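Local coordinates for glutamate racemase (Bacillus anthracis, PDB 2DWU), which belongs to the Asp/Glu/hydantoin racemase family and has an alpha/beta fold in which helices pack around two parallel beta sheets, at residues S24-Q29 and I217-I222; L70-V75 and T221-K226; K142-A147 and E179-L184; Q171-L176 and K199-E204. All blocks are in the same frame, centred on the assembly; numbering follows the deposited sequence. Where two conformers were deposited one is given.

Interaction 1 of 4, residues S24-Q29 and I217-I222; sequences SEIIRQ and IELSTI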
loop_
_atom_site.group_PDB
_atom_site.type_symbol
_atom_site.label_atom_id
_atom_site.label_comp_id
_atom_site.label_asym_id
_atom_site.label_seq_id
_atom_site.Cartn_x
_atom_site.Cartn_y
_atom_site.Cartn_z
ATOM N N SER B 24 -3.206 16.390 1.271
ATOM C CA SER B 24 -1.949 16.496 2.002
ATOM C C SER B 24 -1.136 15.223 1.869
ATOM O O SER B 24 0.077 15.276 1.725
ATOM C CB SER B 24 -2.186 16.817 3.489
ATOM O OG SER B 24 -2.741 15.717 4.196
ATOM N N GLU B 25 -1.797 14.068 1.907
ATOM C CA GLU B 25 -1.053 12.825 1.778
ATOM C C GLU B 25 -0.496 12.627 0.365
ATOM O O GLU B 25 0.586 12.078 0.203
ATOM C CB GLU B 25 -1.940 11.656 2.205
ATOM C CG GLU B 25 -1.981 11.573 3.742
ATOM C CD GLU B 25 -0.596 11.294 4.297
ATOM O OE1 GLU B 25 -0.046 10.230 3.967
ATOM O OE2 GLU B 25 -0.020 12.142 5.028
ATOM N N ILE B 26 -1.221 13.066 -0.661
ATOM C CA ILE B 26 -0.697 12.966 -2.031
ATOM C C ILE B 26 0.521 13.891 -2.150
ATOM O O ILE B 26 1.553 13.507 -2.712
ATOM C CB ILE B 26 -1.778 13.349 -3.058
ATOM C CG1 ILE B 26 -2.893 12.287 -3.029
ATOM C CG2 ILE B 26 -1.170 13.444 -4.461
ATOM C CD1 ILE B 26 -4.125 12.669 -3.860
ATOM N N ILE B 27 0.410 15.098 -1.597
ATOM C CA ILE B 27 1.531 16.051 -1.638
ATOM C C ILE B 27 2.769 15.483 -0.919
ATOM O O ILE B 27 3.922 15.649 -1.380
ATOM C CB ILE B 27 1.087 17.404 -1.018
ATOM C CG1 ILE B 27 0.124 18.080 -2.000
ATOM C CG2 ILE B 27 2.323 18.294 -0.669
ATOM C CD1 ILE B 27 -0.601 19.278 -1.422
ATOM N N ARG B 28 2.549 14.782 0.194
ATOM C CA ARG B 28 3.649 14.199 0.948
ATOM C C ARG B 28 4.291 12.975 0.292
ATOM O O ARG B 28 5.515 12.871 0.212
ATOM C CB ARG B 28 3.171 13.824 2.354
ATOM C CG ARG B 28 4.287 13.366 3.297
ATOM C CD ARG B 28 3.732 13.060 4.692
ATOM N NE ARG B 28 2.895 11.863 4.727
ATOM C CZ ARG B 28 3.389 10.625 4.716
ATOM N NH1 ARG B 28 4.702 10.437 4.676
ATOM N NH2 ARG B 28 2.568 9.587 4.741
ATOM N N GLN B 29 3.472 12.025 -0.160
ATOM C CA GLN B 29 3.997 10.788 -0.727
ATOM C C GLN B 29 4.321 10.829 -2.230
ATOM O O GLN B 29 5.059 9.993 -2.729
ATOM C CB GLN B 29 2.997 9.656 -0.452
ATOM C CG GLN B 29 2.745 9.402 1.021
ATOM C CD GLN B 29 1.875 8.175 1.217
ATOM O OE1 GLN B 29 2.149 7.127 0.634
ATOM N NE2 GLN B 29 0.812 8.302 2.018
ATOM N N ILE B 217 -0.793 6.093 -1.323
ATOM C CA ILE B 217 0.106 5.041 -1.746
ATOM C C ILE B 217 -0.547 4.220 -2.872
ATOM O O ILE B 217 0.138 3.753 -3.767
ATOM C CB ILE B 217 0.597 4.177 -0.547
ATOM C CG1 ILE B 217 1.714 3.252 -1.028
ATOM C CG2 ILE B 217 -0.561 3.430 0.120
ATOM C CD1 ILE B 217 2.527 2.665 0.112
ATOM N N GLU B 218 -1.879 4.087 -2.865
ATOM C CA GLU B 218 -2.555 3.372 -3.940
ATOM C C GLU B 218 -2.361 4.131 -5.259
ATOM O O GLU B 218 -2.062 3.548 -6.295
ATOM C CB GLU B 218 -4.056 3.230 -3.634
ATOM C CG GLU B 218 -4.804 2.430 -4.699
ATOM C CD GLU B 218 -5.470 1.137 -4.196
ATOM O OE1 GLU B 218 -5.103 0.564 -3.140
ATOM O OE2 GLU B 218 -6.383 0.682 -4.916
ATOM N N LEU B 219 -2.533 5.449 -5.217
ATOM C CA LEU B 219 -2.312 6.274 -6.409
ATOM C C LEU B 219 -0.853 6.119 -6.888
ATOM O O LEU B 219 -0.598 5.941 -8.089
ATOM C CB LEU B 219 -2.590 7.753 -6.074
ATOM C CG LEU B 219 -2.293 8.755 -7.194
ATOM C CD1 LEU B 219 -3.194 8.484 -8.406
ATOM C CD2 LEU B 219 -2.493 10.162 -6.661
ATOM N N SER B 220 0.096 6.187 -5.950
ATOM C CA SER B 220 1.512 6.036 -6.293
ATOM C C SER B 220 1.755 4.702 -7.047
ATOM O O SER B 220 2.414 4.661 -8.094
ATOM C CB SER B 220 2.371 6.130 -5.003
ATOM O OG SER B 220 3.754 5.936 -5.301
ATOM N N THR B 221 1.185 3.624 -6.521
ATOM C CA THR B 221 1.332 2.312 -7.094
ATOM C C THR B 221 0.815 2.277 -8.536
ATOM O O THR B 221 1.478 1.759 -9.443
ATOM C CB THR B 221 0.532 1.277 -6.252
ATOM O OG1 THR B 221 1.011 1.270 -4.902
ATOM C CG2 THR B 221 0.673 -0.116 -6.869
ATOM N N ILE B 222 -0.365 2.850 -8.746
ATOM C CA ILE B 222 -0.975 2.837 -10.056
ATOM C C ILE B 222 -0.253 3.743 -11.039
ATOM O O ILE B 222 -0.038 3.364 -12.190
ATOM C CB ILE B 222 -2.472 3.203 -9.956
ATOM C CG1 ILE B 222 -3.224 2.063 -9.255
ATOM C CG2 ILE B 222 -3.092 3.342 -11.365
ATOM C CD1 ILE B 222 -4.627 2.487 -8.783
HETATM O O HOH W 1 4.953 7.246 -3.337
#

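Interaction 2 of 4, residues L70-V75 and T221-K226; sequences LKALVV and TILQHK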
loop_
_atom_site.group_PDB
_atom_site.type_symbol
_atom_site.label_atom_id
_atom_site.label_comp_id
_atom_site.label_asym_id
_atom_site.label_seq_id
_atom_site.Cartn_x
_atom_site.Cartn_y
_atom_site.Cartn_z
ATOM N N LEU B 70 -5.817 16.276 -17.040
ATOM C CA LEU B 70 -5.776 15.239 -16.005
ATOM C C LEU B 70 -5.068 13.957 -16.396
ATOM O O LEU B 70 -5.326 13.397 -17.470
ATOM C CB LEU B 70 -7.202 14.837 -15.583
ATOM C CG LEU B 70 -8.166 15.964 -15.218
ATOM C CD1 LEU B 70 -9.546 15.397 -14.841
ATOM C CD2 LEU B 70 -7.573 16.761 -14.073
ATOM N N LYS B 71 -4.200 13.467 -15.521
ATOM C CA LYS B 71 -3.549 12.189 -15.779
ATOM C C LYS B 71 -4.276 11.127 -14.954
ATOM O O LYS B 71 -4.220 9.941 -15.260
ATOM C CB LYS B 71 -2.045 12.209 -15.419
ATOM C CG LYS B 71 -1.700 12.240 -13.937
ATOM C CD LYS B 71 -0.222 11.803 -13.638
ATOM C CE LYS B 71 0.817 12.783 -14.150
ATOM N NZ LYS B 71 2.186 12.472 -13.633
ATOM N N ALA B 72 -4.984 11.572 -13.912
ATOM C CA ALA B 72 -5.726 10.668 -13.031
ATOM C C ALA B 72 -6.700 11.491 -12.197
ATOM O O ALA B 72 -6.518 12.692 -12.042
ATOM C CB ALA B 72 -4.751 9.914 -12.099
ATOM N N LEU B 73 -7.727 10.832 -11.655
ATOM C CA LEU B 73 -8.730 11.482 -10.829
ATOM C C LEU B 73 -8.808 10.753 -9.488
ATOM O O LEU B 73 -8.887 9.525 -9.448
ATOM C CB LEU B 73 -10.113 11.410 -11.512
ATOM C CG LEU B 73 -11.275 11.909 -10.630
ATOM C CD1 LEU B 73 -11.090 13.402 -10.290
ATOM C CD2 LEU B 73 -12.578 11.671 -11.378
ATOM N N VAL B 74 -8.772 11.519 -8.399
ATOM C CA VAL B 74 -8.929 10.938 -7.053
ATOM C C VAL B 74 -10.250 11.464 -6.477
ATOM O O VAL B 74 -10.497 12.685 -6.433
ATOM C CB VAL B 74 -7.788 11.358 -6.111
ATOM C CG1 VAL B 74 -8.074 10.858 -4.671
ATOM C CG2 VAL B 74 -6.465 10.762 -6.613
ATOM N N VAL B 75 -11.107 10.529 -6.066
ATOM C CA VAL B 75 -12.383 10.875 -5.428
ATOM C C VAL B 75 -11.993 10.799 -3.962
ATOM O O VAL B 75 -11.925 9.742 -3.355
ATOM C CB VAL B 75 -13.490 9.841 -5.753
ATOM C CG1 VAL B 75 -14.811 10.247 -5.048
ATOM C CG2 VAL B 75 -13.715 9.822 -7.234
ATOM N N THR B 221 1.185 3.624 -6.521
ATOM C CA THR B 221 1.332 2.312 -7.094
ATOM C C THR B 221 0.815 2.277 -8.536
ATOM O O THR B 221 1.478 1.759 -9.443
ATOM C CB THR B 221 0.532 1.277 -6.252
ATOM O OG1 THR B 221 1.011 1.270 -4.902
ATOM C CG2 THR B 221 0.673 -0.116 -6.869
ATOM N N ILE B 222 -0.365 2.850 -8.746
ATOM C CA ILE B 222 -0.975 2.837 -10.056
ATOM C C ILE B 222 -0.253 3.743 -11.039
ATOM O O ILE B 222 -0.038 3.364 -12.190
ATOM C CB ILE B 222 -2.472 3.203 -9.956
ATOM C CG1 ILE B 222 -3.224 2.063 -9.255
ATOM C CG2 ILE B 222 -3.092 3.342 -11.365
ATOM C CD1 ILE B 222 -4.627 2.487 -8.783
ATOM N N LEU B 223 0.139 4.938 -10.612
ATOM C CA LEU B 223 0.849 5.818 -11.547
ATOM C C LEU B 223 2.158 5.155 -11.976
ATOM O O LEU B 223 2.521 5.219 -13.145
ATOM C CB LEU B 223 1.170 7.171 -10.905
ATOM C CG LEU B 223 -0.010 8.071 -10.506
ATOM C CD1 LEU B 223 0.530 9.336 -9.776
ATOM C CD2 LEU B 223 -0.823 8.430 -11.748
ATOM N N GLN B 224 2.866 4.514 -11.050
ATOM C CA GLN B 224 4.124 3.901 -11.458
ATOM C C GLN B 224 3.895 2.673 -12.338
ATOM O O GLN B 224 4.628 2.457 -13.311
ATOM C CB GLN B 224 4.978 3.565 -10.241
ATOM C CG GLN B 224 6.385 3.068 -10.622
ATOM C CD GLN B 224 7.377 3.333 -9.521
ATOM O OE1 GLN B 224 7.039 3.280 -8.343
ATOM N NE2 GLN B 224 8.629 3.602 -9.898
ATOM N N HIS B 225 2.870 1.886 -12.020
ATOM C CA HIS B 225 2.544 0.713 -12.830
ATOM C C HIS B 225 2.282 1.133 -14.270
ATOM O O HIS B 225 2.712 0.458 -15.226
ATOM C CB HIS B 225 1.290 0.037 -12.265
ATOM C CG HIS B 225 0.674 -0.955 -13.198
ATOM N ND1 HIS B 225 1.304 -2.122 -13.564
ATOM C CD2 HIS B 225 -0.503 -0.935 -13.872
ATOM C CE1 HIS B 225 0.546 -2.781 -14.419
ATOM N NE2 HIS B 225 -0.556 -2.081 -14.624
ATOM N N LYS B 226 1.573 2.246 -14.420
ATOM C CA LYS B 226 1.218 2.777 -15.733
ATOM C C LYS B 226 2.359 3.538 -16.405
ATOM O O LYS B 226 2.252 3.890 -17.577
ATOM C CB LYS B 226 0.006 3.689 -15.605
ATOM C CG LYS B 226 -1.199 3.027 -14.952
ATOM C CD LYS B 226 -2.154 2.528 -15.981
ATOM C CE LYS B 226 -2.740 3.696 -16.759
ATOM N NZ LYS B 226 -3.587 3.229 -17.877
#

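Interaction 3 of 4, residues K142-A147 and E179-L184; sequences KVHSHA and EDIDTL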
loop_
_atom_site.group_PDB
_atom_site.type_symbol
_atom_site.label_atom_id
_atom_site.label_comp_id
_atom_site.label_asym_id
_atom_site.label_seq_id
_atom_site.Cartn_x
_atom_site.Cartn_y
_atom_site.Cartn_z
ATOM N N LYS B 142 -14.967 -10.550 8.901
ATOM C CA LYS B 142 -16.161 -10.088 9.584
ATOM C C LYS B 142 -16.015 -8.563 9.561
ATOM O O LYS B 142 -14.998 -8.023 10.026
ATOM C CB LYS B 142 -16.185 -10.575 11.031
ATOM C CG LYS B 142 -17.459 -10.175 11.763
ATOM C CD LYS B 142 -18.703 -10.663 11.029
ATOM C CE LYS B 142 -19.966 -10.406 11.869
ATOM N NZ LYS B 142 -21.233 -10.690 11.143
ATOM N N VAL B 143 -17.018 -7.882 9.023
ATOM C CA VAL B 143 -16.978 -6.429 8.895
ATOM C C VAL B 143 -18.122 -5.801 9.667
ATOM O O VAL B 143 -19.288 -6.183 9.498
ATOM C CB VAL B 143 -17.088 -5.998 7.396
ATOM C CG1 VAL B 143 -16.866 -4.460 7.234
ATOM C CG2 VAL B 143 -16.043 -6.761 6.547
ATOM N N HIS B 144 -17.785 -4.839 10.521
ATOM C CA HIS B 144 -18.796 -4.126 11.303
ATOM C C HIS B 144 -18.789 -2.698 10.798
ATOM O O HIS B 144 -17.791 -2.004 10.984
ATOM C CB HIS B 144 -18.416 -4.149 12.773
ATOM C CG HIS B 144 -18.476 -5.521 13.376
ATOM N ND1 HIS B 144 -19.670 -6.157 13.644
ATOM C CD2 HIS B 144 -17.494 -6.389 13.725
ATOM C CE1 HIS B 144 -19.417 -7.365 14.134
ATOM N NE2 HIS B 144 -18.107 -7.532 14.190
ATOM N N SER B 145 -19.897 -2.270 10.192
ATOM C CA SER B 145 -20.005 -0.934 9.602
ATOM C C SER B 145 -20.984 -0.070 10.388
ATOM O O SER B 145 -22.146 -0.439 10.567
ATOM C CB SER B 145 -20.436 -1.078 8.142
ATOM O OG SER B 145 -19.517 -1.924 7.468
ATOM N N HIS B 146 -20.506 1.089 10.854
ATOM C CA HIS B 146 -21.309 1.997 11.684
ATOM C C HIS B 146 -21.271 3.471 11.272
ATOM O O HIS B 146 -20.201 4.091 11.239
ATOM C CB HIS B 146 -20.835 1.879 13.140
ATOM C CG HIS B 146 -21.503 2.832 14.082
ATOM N ND1 HIS B 146 -22.848 2.776 14.375
ATOM C CD2 HIS B 146 -21.009 3.874 14.794
ATOM C CE1 HIS B 146 -23.155 3.740 15.223
ATOM N NE2 HIS B 146 -22.057 4.423 15.492
ATOM N N ALA B 147 -22.440 4.043 10.996
ATOM C CA ALA B 147 -22.509 5.459 10.601
ATOM C C ALA B 147 -22.273 6.322 11.838
ATOM O O ALA B 147 -22.790 6.017 12.917
ATOM C CB ALA B 147 -23.867 5.771 10.014
ATOM N N GLU B 179 -18.033 -4.543 19.847
ATOM C CA GLU B 179 -17.683 -5.547 18.852
ATOM C C GLU B 179 -16.224 -5.958 18.929
ATOM O O GLU B 179 -15.365 -5.215 19.389
ATOM C CB GLU B 179 -17.985 -4.997 17.460
ATOM C CG GLU B 179 -19.441 -4.561 17.271
ATOM C CD GLU B 179 -20.425 -5.716 17.241
ATOM O OE1 GLU B 179 -21.651 -5.446 17.210
ATOM O OE2 GLU B 179 -19.982 -6.890 17.245
ATOM N N ASP B 180 -15.961 -7.174 18.471
ATOM C CA ASP B 180 -14.623 -7.699 18.445
ATOM C C ASP B 180 -13.985 -7.314 17.101
ATOM O O ASP B 180 -14.317 -7.886 16.054
ATOM C CB ASP B 180 -14.703 -9.224 18.588
ATOM C CG ASP B 180 -13.350 -9.901 18.589
ATOM O OD1 ASP B 180 -12.297 -9.221 18.583
ATOM O OD2 ASP B 180 -13.342 -11.160 18.613
ATOM N N ILE B 181 -13.143 -6.283 17.128
ATOM C CA ILE B 181 -12.402 -5.871 15.924
ATOM C C ILE B 181 -10.962 -5.589 16.320
ATOM O O ILE B 181 -10.682 -5.314 17.486
ATOM C CB ILE B 181 -12.967 -4.559 15.288
ATOM C CG1 ILE B 181 -12.882 -3.393 16.287
ATOM C CG2 ILE B 181 -14.373 -4.772 14.808
ATOM C CD1 ILE B 181 -13.174 -2.043 15.594
ATOM N N ASP B 182 -10.027 -5.678 15.377
ATOM C CA ASP B 182 -8.655 -5.319 15.694
ATOM C C ASP B 182 -8.151 -4.261 14.707
ATOM O O ASP B 182 -6.995 -3.866 14.757
ATOM C CB ASP B 182 -7.715 -6.551 15.707
ATOM C CG ASP B 182 -7.503 -7.182 14.330
ATOM O OD1 ASP B 182 -8.085 -6.722 13.322
ATOM O OD2 ASP B 182 -6.727 -8.171 14.282
ATOM N N THR B 183 -9.048 -3.799 13.839
ATOM C CA THR B 183 -8.716 -2.811 12.809
ATOM C C THR B 183 -9.929 -1.895 12.604
ATOM O O THR B 183 -11.056 -2.366 12.639
ATOM C CB THR B 183 -8.405 -3.570 11.484
ATOM O OG1 THR B 183 -7.315 -4.482 11.707
ATOM C CG2 THR B 183 -8.040 -2.587 10.352
ATOM N N LEU B 184 -9.711 -0.590 12.409
ATOM C CA LEU B 184 -10.814 0.344 12.183
ATOM C C LEU B 184 -10.442 1.252 11.018
ATOM O O LEU B 184 -9.403 1.913 11.055
ATOM C CB LEU B 184 -11.065 1.231 13.419
ATOM C CG LEU B 184 -12.094 2.337 13.113
ATOM C CD1 LEU B 184 -13.472 1.731 13.085
ATOM C CD2 LEU B 184 -12.003 3.464 14.149
HETATM O O HOH W 2 -16.336 -9.492 15.322
HETATM O O HOH W 3 -21.843 -4.305 13.985
#

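Interaction 4 of 4, residues Q171-L176 and K199-E204; sequences QALLPL and KKELGE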
loop_
_atom_site.group_PDB
_atom_site.type_symbol
_atom_site.label_atom_id
_atom_site.label_comp_id
_atom_site.label_asym_id
_atom_site.label_seq_id
_atom_site.Cartn_x
_atom_site.Cartn_y
_atom_site.Cartn_z
ATOM N N GLN B 171 -19.859 8.672 22.055
ATOM C CA GLN B 171 -21.182 8.278 21.622
ATOM C C GLN B 171 -21.173 7.601 20.259
ATOM O O GLN B 171 -21.885 6.618 20.028
ATOM C CB GLN B 171 -22.099 9.501 21.563
ATOM C CG GLN B 171 -22.534 10.017 22.916
ATOM C CD GLN B 171 -23.463 11.212 22.803
ATOM O OE1 GLN B 171 -24.022 11.485 21.732
ATOM N NE2 GLN B 171 -23.644 11.923 23.909
ATOM N N ALA B 172 -20.364 8.124 19.348
ATOM C CA ALA B 172 -20.308 7.562 18.007
ATOM C C ALA B 172 -19.706 6.163 17.987
ATOM O O ALA B 172 -20.162 5.315 17.226
ATOM C CB ALA B 172 -19.486 8.482 17.077
ATOM N N LEU B 173 -18.684 5.939 18.810
ATOM C CA LEU B 173 -17.989 4.649 18.814
ATOM C C LEU B 173 -18.537 3.608 19.782
ATOM O O LEU B 173 -18.077 2.469 19.775
ATOM C CB LEU B 173 -16.499 4.857 19.085
ATOM C CG LEU B 173 -15.650 5.547 18.003
ATOM C CD1 LEU B 173 -14.266 5.789 18.535
ATOM C CD2 LEU B 173 -15.597 4.690 16.745
ATOM N N LEU B 174 -19.526 3.967 20.589
ATOM C CA LEU B 174 -20.075 2.997 21.541
ATOM C C LEU B 174 -20.432 1.659 20.860
ATOM O O LEU B 174 -20.047 0.591 21.343
ATOM C CB LEU B 174 -21.302 3.585 22.243
ATOM C CG LEU B 174 -21.766 3.011 23.595
ATOM C CD1 LEU B 174 -23.263 2.858 23.544
ATOM C CD2 LEU B 174 -21.099 1.693 23.922
ATOM N N PRO B 175 -21.137 1.687 19.717
ATOM C CA PRO B 175 -21.459 0.395 19.095
ATOM C C PRO B 175 -20.235 -0.463 18.755
ATOM O O PRO B 175 -20.293 -1.699 18.863
ATOM C CB PRO B 175 -22.243 0.795 17.854
ATOM C CG PRO B 175 -22.941 2.074 18.297
ATOM C CD PRO B 175 -21.803 2.794 19.004
ATOM N N LEU B 176 -19.127 0.167 18.353
ATOM C CA LEU B 176 -17.935 -0.600 18.014
ATOM C C LEU B 176 -17.165 -1.089 19.215
ATOM O O LEU B 176 -16.414 -2.059 19.092
ATOM C CB LEU B 176 -16.976 0.193 17.103
ATOM C CG LEU B 176 -17.330 0.195 15.616
ATOM C CD1 LEU B 176 -16.322 1.045 14.876
ATOM C CD2 LEU B 176 -17.351 -1.235 15.051
ATOM N N LYS B 199 -8.460 6.638 19.137
ATOM C CA LYS B 199 -7.527 5.671 19.719
ATOM C C LYS B 199 -7.782 5.532 21.210
ATOM O O LYS B 199 -7.736 4.436 21.758
ATOM C CB LYS B 199 -6.081 6.118 19.518
ATOM C CG LYS B 199 -5.635 6.135 18.080
ATOM C CD LYS B 199 -4.189 6.579 17.924
ATOM C CE LYS B 199 -3.689 6.220 16.524
ATOM N NZ LYS B 199 -2.291 6.651 16.279
ATOM N N LYS B 200 -8.029 6.656 21.869
ATOM C CA LYS B 200 -8.290 6.638 23.302
ATOM C C LYS B 200 -9.553 5.843 23.618
ATOM O O LYS B 200 -9.620 5.114 24.618
ATOM C CB LYS B 200 -8.442 8.073 23.819
ATOM C CG LYS B 200 -8.970 8.178 25.247
ATOM C CD LYS B 200 -7.963 7.687 26.273
ATOM C CE LYS B 200 -6.820 8.672 26.420
ATOM N NZ LYS B 200 -6.208 8.999 25.096
ATOM N N GLU B 201 -10.555 5.971 22.757
ATOM C CA GLU B 201 -11.819 5.290 22.959
ATOM C C GLU B 201 -11.778 3.786 22.650
ATOM O O GLU B 201 -12.389 2.992 23.358
ATOM C CB GLU B 201 -12.904 5.974 22.111
ATOM C CG GLU B 201 -14.324 5.509 22.410
ATOM C CD GLU B 201 -14.820 5.941 23.800
ATOM O OE1 GLU B 201 -15.636 5.205 24.387
ATOM O OE2 GLU B 201 -14.407 7.017 24.294
ATOM N N LEU B 202 -11.049 3.390 21.610
ATOM C CA LEU B 202 -10.999 1.977 21.249
ATOM C C LEU B 202 -9.877 1.171 21.873
ATOM O O LEU B 202 -9.983 -0.057 21.980
ATOM C CB LEU B 202 -10.950 1.824 19.729
ATOM C CG LEU B 202 -12.194 2.378 19.018
ATOM C CD1 LEU B 202 -12.084 2.124 17.518
ATOM C CD2 LEU B 202 -13.451 1.719 19.570
ATOM N N GLY B 203 -8.802 1.839 22.270
ATOM C CA GLY B 203 -7.698 1.123 22.882
ATOM C C GLY B 203 -6.553 0.788 21.950
ATOM O O GLY B 203 -6.666 0.900 20.728
ATOM N N GLU B 204 -5.448 0.363 22.557
ATOM C CA GLU B 204 -4.215 -0.003 21.873
ATOM C C GLU B 204 -4.333 -1.195 20.935
ATOM O O GLU B 204 -3.539 -1.335 20.016
ATOM C CB GLU B 204 -3.138 -0.335 22.910
ATOM C CG GLU B 204 -2.847 0.782 23.885
ATOM C CD GLU B 204 -1.886 1.808 23.322
ATOM O OE1 GLU B 204 -2.147 2.321 22.209
ATOM O OE2 GLU B 204 -0.872 2.104 23.996
#

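Interaction 1 of 4, residues S24-Q29 and I217-I222
Gln29 sets CG anti to its carbonyl carbon (chi1 -61°) and stays extended beyond it, reaching out from the end of helix 20-29 until its OE1 lies 3.5 Å from CB of Ile217. That is a plain van der Waals touch; the amide is held by its other end. Gln29 NE2 donates to Glu25 OE1, one turn back, at 2.9 Å and close to the amide plane, and also to the backbone oxygen of Glu213 on the facing helix, and the two bonds together fix the amide's rotation. Arg28 grips the same carboxylate side-on, its NE meeting Glu25 OE2 in a nearly straight bond of 2.9 Å and its NH2 sharing OE1 with the glutamine. Apart from this polar group, Ile26 CD1 packs on Leu219 CD2 at 4.1 Å, the two side chains crossing at about a right angle. A water spans the helices as well: it donates to Gln29 O and lies 2.6 Å from Ser220 OG, which Arg105 of the second subunit also reaches. Ile26 rests on Ile35 and Leu219 on Ile97, so the pair are neighbouring helices laid on one face of a parallel sheet, as in layered alpha/beta folds.

Interaction 2 of 4, residues L70-V75 and T221-K226
Leu223 meets Lys71 at about a right angle, the leucine coming across the aliphatic part of the lysine rather than running alongside it. The touching is done by one branch: Leu223 CD2 sits 3.9 Å from Lys71 CD, and the same methyl lies 4.2 Å from Ala72 CB. All three residues meet through carbon, in a small buried apolar contact.

Two consecutive residues can face the helix here because the chain turns a corner at Lys71. Its backbone angles, -100° and -21°, break the alternation of an extended strand, and both CB atoms are directed toward the helix. Lys71 CG lies between the backbone N and the carbonyl carbon (chi1 72°), which with an extended chi2 places CD against the leucine; the bend at chi3 then turns CE and NZ. The ammonium group is tied down beyond the contact: NZ forms a salt bridge with Glu33 and donates to the backbone oxygen of Ile228, a residue that also packs on Leu223. A charged side chain is thereby accommodated in a buried place, with its polar end paired.

On the helix, Gln224 bonds to Arg105 of the second subunit. The backbone of Lys71, Ala72 and Val74 bonds to strand 9-14, that of Leu73 to Pro95 and Ile97 on the other side, and helix 211-226 lies over strand 70-75 between these neighbours.

Interaction 3 of 4, residues K142-A147 and E179-L184
At the edge of the four-stranded parallel sheet, strand 142-147 turns His144 onto Glu179, in the loop that leads into strand 183-187. The contact is a stack: ring and carboxylate planes are 22° apart, and Glu179 CB stands over the middle of the imidazole face, 4.0 Å from its centroid, as a CH-pi contact. A bend at chi2 (-70°) folds the glutamate back along the ring, which puts OE2 3.2 Å from His144 CE1. Ile181 adds its CG2 methyl obliquely, 3.7 Å from His144 CD2.

Strand 142-147, helices 151-157 and 162-177, and strand 183-187 follow one another as a beta-alpha-beta crossover that passes over strand 115-120, which lies between the two strands in the sheet. His144 and Glu179 therefore join its first strand to the turn that re-enters the sheet, and Leu176 of the crossing helix packs on the same histidine.

Each ring nitrogen is hydrogen-bonded to a water. One molecule, at the ring edge and in its plane, lies 2.9 Å from His144 NE2 and donates to Asp180 O. Another is 2.9 Å from His144 ND1 and makes a weak bond to Glu179 OE1. The carboxylate over the ring face would probably stabilise positive charge on the imidazole.

Interaction 4 of 4, residues Q171-L176 and K199-E204
Leu173 enters between the side chains of Glu201 and Leu202, and its CD1 methyl does most of the touching. Leu173 CD1 lies 3.8 Å from Glu201 CB, and Leu202 CG is 4.0 Å from that Leu173 CD1. The side chains of Leu173 and Glu201 run alongside each other, pointing opposite ways, so that the glutamate CG also comes within 4.0 Å of Leu173 CB. Glu201 leaves its backbone with CG opposite the N (chi1 -170°) and then bends at chi2, which lays its two methylenes along the leucine and carries the carboxylate past it. There OE2 forms a salt bridge with Lys170, on the same helix as Leu173.

Leu176 and Leu202 both rest on Leu184 of strand 183-187, setting the two helices on the sheet. Helix 162-177 is kinked at Pro175, where the nitrogens of Pro175 and Leu176 lack a bond to the turn before; helix 195-202 ends just after the contact, with Gly203 N still bonded to Lys199 O at 2.9 Å before the glycine takes a positive phi.

The chemistry is thus divided along a single side chain: the glutamate serves as hydrocarbon against Leu173, while its charged end links the two helices a second time.

Interactions 1 and 2 are buried and share helix 211-226: Val74 touches both Ile26 and Leu219, so the two contacts form one continuous apolar layer on the six-stranded sheet, with the second subunit close by. Interactions 3 and 4 are only partly buried, lie in or on the four-stranded sheet and touch no other protein chain; they meet where Leu184 packs on Leu176 and Leu202. Centres of interactions 2 and 4 are about 34 Å apart, on opposite sides of the chain's centre. Both use the carbon part of a charged residue whose end is paired beyond the contact, whereas interaction 3 depends on a carboxylate stacked on an imidazole, and water, and interaction 1 mixes methyl packing with a water bridge.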